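Local coordinates for Alpha/beta hydrolase fold-3 domain-containing protein (Enterococcus faecalis, PDB 2QRU) that is of unknown function but has an alpha/beta hydrolase fold and probably acts as a hydrolase, at residues Y29-H34 / T60-D65; F98-R103 / Q125-F130. All coordinates share one frame; numbering follows the deposited sequence.

Contacts 1 and 2 lie side by side in one mixed beta sheet, their centres about 9 Å apart. Contact 1 pairs strand 28-33 with strand 59-64. Contact 2 pairs strand 98-103 with strand 127-130. The chain closes contact 1 before it opens contact 2. Strands 28-33 and 98-103 are neighbours, so the four strands run 59-64, 28-33, 98-103, 127-130 across the sheet, all parallel. Backbone bonds probably join the two contacts, from G99 N to Y29 O (2.8 Å) and from L33 N to C101 O (2.8 Å). Together they form the parallel centre of the alpha/beta hydrolase sheet. Strand 98-103 runs into a possible nucleophile elbow that begins at G102.

Contact 1: Y29-H34 / T60-D65; sequences YVVYLH and TVLALD
The Y29 ring meets T60 and L62 at a slant, through CD2 and CE2. Its CD2 is 3.6 Å from L62 CD1 and 3.7 Å from T60 CB. CG of Y29 is anti to the carbonyl carbon (chi1 -63°), and the side chain runs beside that of T60. The Y32 ring has H34 N over one face, toward the rim. A63 CB sits at the edge of this ring, near its plane, 4.1 Å from Y32 CD2. The phenol end turns from segment 60-65, and Y32 OH makes a hydrogen bond to D45. H34 CD2 comes to 4.0 Å from L64 O, and the ring stacks on Y66.

The two strands are parallel neighbours, linked by helix 48-55 in a beta-alpha-beta unit of the alpha/beta hydrolase fold. Four backbone hydrogen bonds join them: V30 N to T60 O, L62 N to V30 O, Y32 N to L62 O and L64 N to Y32 O. The bond from Y32 N to L62 O measures 2.8 Å, with the donor 38° out of the carbonyl plane. On the face of Y29, V31 and L62, V31 CG1 packs on L64 CD2 at 4.0 Å, and helix 74-93 covers this layer. Past the last bond a water bridges the strand ends. It donates to Y32 O and to L64 O (2.7 Å), and accepts a weak bond from H34 N.

Contact 2: F98-R103 / Q125-F130; sequences FGLCGR and QFLVNF
This contact belongs to the beta-alpha-beta unit of strand 98-103, helix 105-119 and strand 127-130, in the centre of the alpha/beta hydrolase sheet. G102 starts a GxSxG sequence that fits a nucleophile elbow, as in this family. Five backbone hydrogen bonds join the segments. Q125 N gives a short, straight bond to F98 O, 2.7 Å and 174° at the hydrogen. Four more follow: L100 N to F126 O, V128 N to L100 O, G102 N to V128 O and F130 N to G102 O.

G99 CA lies over the centre of the F126 ring, 3.8 Å from its centroid, as a CH-pi contact. CG of F126 stands between the backbone N and the carbonyl carbon (chi1 63°), which brings the ring over the glycine. C101 SG touches the edge of the F130 ring, 4.0 Å from CE2. It also packs on V128 CB. On the face of L100 and L127, L100 CD1 and L127 CD2 meet at 3.9 Å, side by side, next to helix 105-119. R103 NE forms a salt bridge with D250. The hydrogen bonding between the segments is all backbone, and G99, having no side chain, lets the F126 ring lie directly on its CA; the side chains meet through apolar and sulfur-aromatic contacts, as fits a buried sheet interior.

Contact 1: Y29-H34 / T60-D65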
loop_
_atom_site.group_PDB
_atom_site.type_symbol
_atom_site.label_atom_id
_atom_site.label_comp_id
_atom_site.label_asym_id
_atom_site.label_seq_id
_atom_site.Cartn_x
_atom_site.Cartn_y
_atom_site.Cartn_z
ATOM N N TYR A 29 -10.888 0.456 13.252
ATOM C CA TYR A 29 -10.022 -0.396 12.456
ATOM C C TYR A 29 -9.126 0.401 11.524
ATOM O O TYR A 29 -9.493 1.495 11.095
ATOM C CB TYR A 29 -10.850 -1.328 11.574
ATOM C CG TYR A 29 -11.695 -2.284 12.379
ATOM C CD1 TYR A 29 -12.947 -1.897 12.846
ATOM C CD2 TYR A 29 -11.215 -3.559 12.703
ATOM C CE1 TYR A 29 -13.728 -2.765 13.615
ATOM C CE2 TYR A 29 -11.991 -4.437 13.474
ATOM C CZ TYR A 29 -13.247 -4.030 13.909
ATOM O OH TYR A 29 -14.019 -4.877 14.671
ATOM N N VAL A 30 -7.976 -0.171 11.201
ATOM C CA VAL A 30 -7.167 0.318 10.070
ATOM C C VAL A 30 -6.813 -0.844 9.191
ATOM O O VAL A 30 -6.308 -1.872 9.691
ATOM C CB VAL A 30 -5.866 0.987 10.537
ATOM C CG1 VAL A 30 -4.929 1.267 9.360
ATOM C CG2 VAL A 30 -6.182 2.284 11.223
ATOM N N VAL A 31 -7.072 -0.684 7.891
ATOM C CA VAL A 31 -6.725 -1.745 6.939
ATOM C C VAL A 31 -5.359 -1.389 6.362
ATOM O O VAL A 31 -5.178 -0.282 5.834
ATOM C CB VAL A 31 -7.772 -1.889 5.810
ATOM C CG1 VAL A 31 -7.363 -3.032 4.862
ATOM C CG2 VAL A 31 -9.158 -2.152 6.419
ATOM N N TYR A 32 -4.396 -2.309 6.488
ATOM C CA TYR A 32 -3.037 -2.071 6.036
ATOM C C TYR A 32 -2.759 -2.820 4.724
ATOM O O TYR A 32 -2.971 -4.047 4.657
ATOM C CB TYR A 32 -2.042 -2.524 7.095
ATOM C CG TYR A 32 -0.618 -2.520 6.613
ATOM C CD1 TYR A 32 0.061 -1.312 6.447
ATOM C CD2 TYR A 32 0.049 -3.720 6.312
ATOM C CE1 TYR A 32 1.381 -1.277 6.004
ATOM C CE2 TYR A 32 1.378 -3.715 5.854
ATOM C CZ TYR A 32 2.033 -2.486 5.696
ATOM O OH TYR A 32 3.336 -2.439 5.242
ATOM N N LEU A 33 -2.255 -2.085 3.729
ATOM C CA LEU A 33 -1.882 -2.635 2.402
ATOM C C LEU A 33 -0.373 -2.590 2.204
ATOM O O LEU A 33 0.226 -1.491 2.148
ATOM C CB LEU A 33 -2.582 -1.876 1.266
ATOM C CG LEU A 33 -4.104 -1.893 1.409
ATOM C CD1 LEU A 33 -4.746 -1.057 0.330
ATOM C CD2 LEU A 33 -4.666 -3.344 1.376
ATOM N N HIS A 34 0.225 -3.769 2.039
ATOM C CA HIS A 34 1.685 -3.929 2.071
ATOM C C HIS A 34 2.401 -3.406 0.795
ATOM O O HIS A 34 1.755 -3.009 -0.186
ATOM C CB HIS A 34 2.039 -5.409 2.319
ATOM C CG HIS A 34 1.670 -6.334 1.184
ATOM N ND1 HIS A 34 2.372 -6.378 -0.004
ATOM C CD2 HIS A 34 0.687 -7.257 1.071
ATOM C CE1 HIS A 34 1.861 -7.319 -0.790
ATOM N NE2 HIS A 34 0.825 -7.860 -0.168
ATOM N N THR A 60 -7.697 -1.616 15.704
ATOM C CA THR A 60 -7.404 -2.990 15.323
ATOM C C THR A 60 -6.859 -2.968 13.888
ATOM O O THR A 60 -7.481 -2.407 12.987
ATOM C CB THR A 60 -8.680 -3.861 15.408
ATOM O OG1 THR A 60 -9.041 -4.044 16.789
ATOM C CG2 THR A 60 -8.468 -5.233 14.752
ATOM N N VAL A 61 -5.693 -3.589 13.683
ATOM C CA VAL A 61 -5.066 -3.575 12.361
ATOM C C VAL A 61 -5.489 -4.810 11.572
ATOM O O VAL A 61 -5.430 -5.936 12.077
ATOM C CB VAL A 61 -3.523 -3.499 12.467
ATOM C CG1 VAL A 61 -2.898 -3.562 11.079
ATOM C CG2 VAL A 61 -3.094 -2.196 13.167
ATOM N N LEU A 62 -5.913 -4.567 10.337
ATOM C CA LEU A 62 -6.307 -5.644 9.417
ATOM C C LEU A 62 -5.324 -5.598 8.248
ATOM O O LEU A 62 -5.459 -4.758 7.368
ATOM C CB LEU A 62 -7.753 -5.427 8.937
ATOM C CG LEU A 62 -8.773 -5.250 10.072
ATOM C CD1 LEU A 62 -10.129 -4.849 9.549
ATOM C CD2 LEU A 62 -8.869 -6.521 10.935
ATOM N N ALA A 63 -4.315 -6.470 8.275
ATOM C CA ALA A 63 -3.276 -6.474 7.249
ATOM C C ALA A 63 -3.732 -7.418 6.141
ATOM O O ALA A 63 -3.902 -8.610 6.386
ATOM C CB ALA A 63 -1.937 -6.927 7.847
ATOM N N LEU A 64 -3.945 -6.887 4.940
ATOM C CA LEU A 64 -4.774 -7.590 3.950
ATOM C C LEU A 64 -3.999 -8.091 2.719
ATOM O O LEU A 64 -3.120 -7.390 2.197
ATOM C CB LEU A 64 -5.924 -6.633 3.508
ATOM C CG LEU A 64 -7.083 -7.165 2.674
ATOM C CD1 LEU A 64 -7.810 -8.318 3.407
ATOM C CD2 LEU A 64 -8.086 -6.044 2.272
ATOM N N ASP A 65 -4.348 -9.293 2.241
ATOM C CA ASP A 65 -3.772 -9.785 0.984
ATOM C C ASP A 65 -4.332 -9.025 -0.209
ATOM O O ASP A 65 -5.510 -8.655 -0.220
ATOM C CB ASP A 65 -4.176 -11.249 0.737
ATOM C CG ASP A 65 -3.464 -12.263 1.629
ATOM O OD1 ASP A 65 -2.470 -11.964 2.315
ATOM O OD2 ASP A 65 -3.933 -13.417 1.618
HETATM O O HOH W 1 -1.197 -5.863 3.334
#

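Contact 2: F98-R103 / Q125-F130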
loop_
_atom_site.group_PDB
_atom_site.type_symbol
_atom_site.label_atom_id
_atom_site.label_comp_id
_atom_site.label_asym_id
_atom_site.label_seq_id
_atom_site.Cartn_x
_atom_site.Cartn_y
_atom_site.Cartn_z
ATOM N N PHE A 98 -13.222 3.184 10.070
ATOM C CA PHE A 98 -11.942 2.593 9.715
ATOM C C PHE A 98 -11.102 3.596 8.957
ATOM O O PHE A 98 -11.634 4.493 8.284
ATOM C CB PHE A 98 -12.136 1.335 8.843
ATOM C CG PHE A 98 -12.681 1.645 7.453
ATOM C CD1 PHE A 98 -14.050 1.832 7.243
ATOM C CD2 PHE A 98 -11.813 1.825 6.385
ATOM C CE1 PHE A 98 -14.539 2.154 5.977
ATOM C CE2 PHE A 98 -12.300 2.163 5.119
ATOM C CZ PHE A 98 -13.657 2.332 4.926
ATOM N N GLY A 99 -9.793 3.449 9.082
ATOM C CA GLY A 99 -8.844 4.175 8.243
ATOM C C GLY A 99 -8.104 3.211 7.344
ATOM O O GLY A 99 -8.224 1.985 7.505
ATOM N N LEU A 100 -7.325 3.744 6.416
ATOM C CA LEU A 100 -6.504 2.873 5.562
ATOM C C LEU A 100 -5.050 3.294 5.738
ATOM O O LEU A 100 -4.749 4.475 5.973
ATOM C CB LEU A 100 -6.871 3.002 4.096
ATOM C CG LEU A 100 -8.322 2.640 3.734
ATOM C CD1 LEU A 100 -8.588 2.992 2.239
ATOM C CD2 LEU A 100 -8.644 1.174 4.020
ATOM N N CYS A 101 -4.125 2.351 5.542
ATOM C CA CYS A 101 -2.699 2.690 5.557
ATOM C C CYS A 101 -2.016 1.880 4.467
ATOM O O CYS A 101 -2.270 0.676 4.339
ATOM C CB CYS A 101 -2.097 2.315 6.906
ATOM S SG CYS A 101 -0.281 2.586 7.048
ATOM N N GLY A 102 -1.173 2.528 3.682
ATOM C CA GLY A 102 -0.550 1.842 2.509
ATOM C C GLY A 102 0.937 2.137 2.440
ATOM O O GLY A 102 1.356 3.287 2.651
ATOM N N ARG A 103 1.701 1.111 2.087
ATOM C CA ARG A 103 3.153 1.199 1.992
ATOM C C ARG A 103 3.526 1.064 0.497
ATOM O O ARG A 103 3.312 -0.005 -0.096
ATOM C CB ARG A 103 3.733 0.028 2.761
ATOM C CG ARG A 103 5.229 -0.080 2.648
ATOM C CD ARG A 103 5.742 -1.196 3.586
ATOM N NE ARG A 103 7.183 -1.363 3.604
ATOM C CZ ARG A 103 7.775 -2.173 4.478
ATOM N NH1 ARG A 103 7.010 -2.805 5.376
ATOM N NH2 ARG A 103 9.100 -2.335 4.499
ATOM N N GLN A 125 -12.238 6.982 7.365
ATOM C CA GLN A 125 -12.158 8.130 8.259
ATOM C C GLN A 125 -10.890 8.934 7.973
ATOM O O GLN A 125 -10.881 10.163 8.134
ATOM C CB GLN A 125 -12.177 7.677 9.741
ATOM C CG GLN A 125 -12.251 8.846 10.753
ATOM C CD GLN A 125 -11.967 8.436 12.224
ATOM O OE1 GLN A 125 -11.173 7.517 12.509
ATOM N NE2 GLN A 125 -12.592 9.153 13.161
ATOM N N PHE A 126 -9.814 8.216 7.614
ATOM C CA PHE A 126 -8.519 8.830 7.346
ATOM C C PHE A 126 -7.637 7.872 6.569
ATOM O O PHE A 126 -7.941 6.662 6.462
ATOM C CB PHE A 126 -7.836 9.214 8.658
ATOM C CG PHE A 126 -7.529 8.026 9.537
ATOM C CD1 PHE A 126 -6.322 7.304 9.388
ATOM C CD2 PHE A 126 -8.430 7.653 10.532
ATOM C CE1 PHE A 126 -6.041 6.181 10.217
ATOM C CE2 PHE A 126 -8.182 6.561 11.347
ATOM C CZ PHE A 126 -6.979 5.814 11.200
ATOM N N LEU A 127 -6.540 8.412 6.072
ATOM C CA LEU A 127 -5.615 7.668 5.213
ATOM C C LEU A 127 -4.184 7.893 5.684
ATOM O O LEU A 127 -3.886 9.013 6.153
ATOM C CB LEU A 127 -5.724 8.176 3.782
ATOM C CG LEU A 127 -7.126 8.211 3.114
ATOM C CD1 LEU A 127 -7.004 8.918 1.767
ATOM C CD2 LEU A 127 -7.609 6.738 2.981
ATOM N N VAL A 128 -3.305 6.894 5.582
ATOM C CA VAL A 128 -1.898 7.106 5.936
ATOM C C VAL A 128 -1.090 6.561 4.761
ATOM O O VAL A 128 -1.187 5.383 4.413
ATOM C CB VAL A 128 -1.530 6.371 7.269
ATOM C CG1 VAL A 128 -0.029 6.541 7.580
ATOM C CG2 VAL A 128 -2.411 6.864 8.442
ATOM N N ASN A 129 -0.382 7.452 4.087
ATOM C CA ASN A 129 0.411 7.129 2.909
ATOM C C ASN A 129 1.910 7.131 3.240
ATOM O O ASN A 129 2.462 8.187 3.563
ATOM C CB ASN A 129 0.199 8.217 1.855
ATOM C CG ASN A 129 1.151 8.059 0.712
ATOM O OD1 ASN A 129 1.225 6.987 0.131
ATOM N ND2 ASN A 129 1.879 9.120 0.379
ATOM N N PHE A 130 2.537 5.967 3.132
ATOM C CA PHE A 130 4.002 5.838 3.153
ATOM C C PHE A 130 4.467 5.715 1.716
ATOM O O PHE A 130 4.355 4.627 1.126
ATOM C CB PHE A 130 4.397 4.614 3.970
ATOM C CG PHE A 130 4.301 4.858 5.437
ATOM C CD1 PHE A 130 5.400 5.421 6.118
ATOM C CD2 PHE A 130 3.172 4.515 6.136
ATOM C CE1 PHE A 130 5.323 5.683 7.512
ATOM C CE2 PHE A 130 3.080 4.756 7.511
ATOM C CZ PHE A 130 4.142 5.336 8.211
#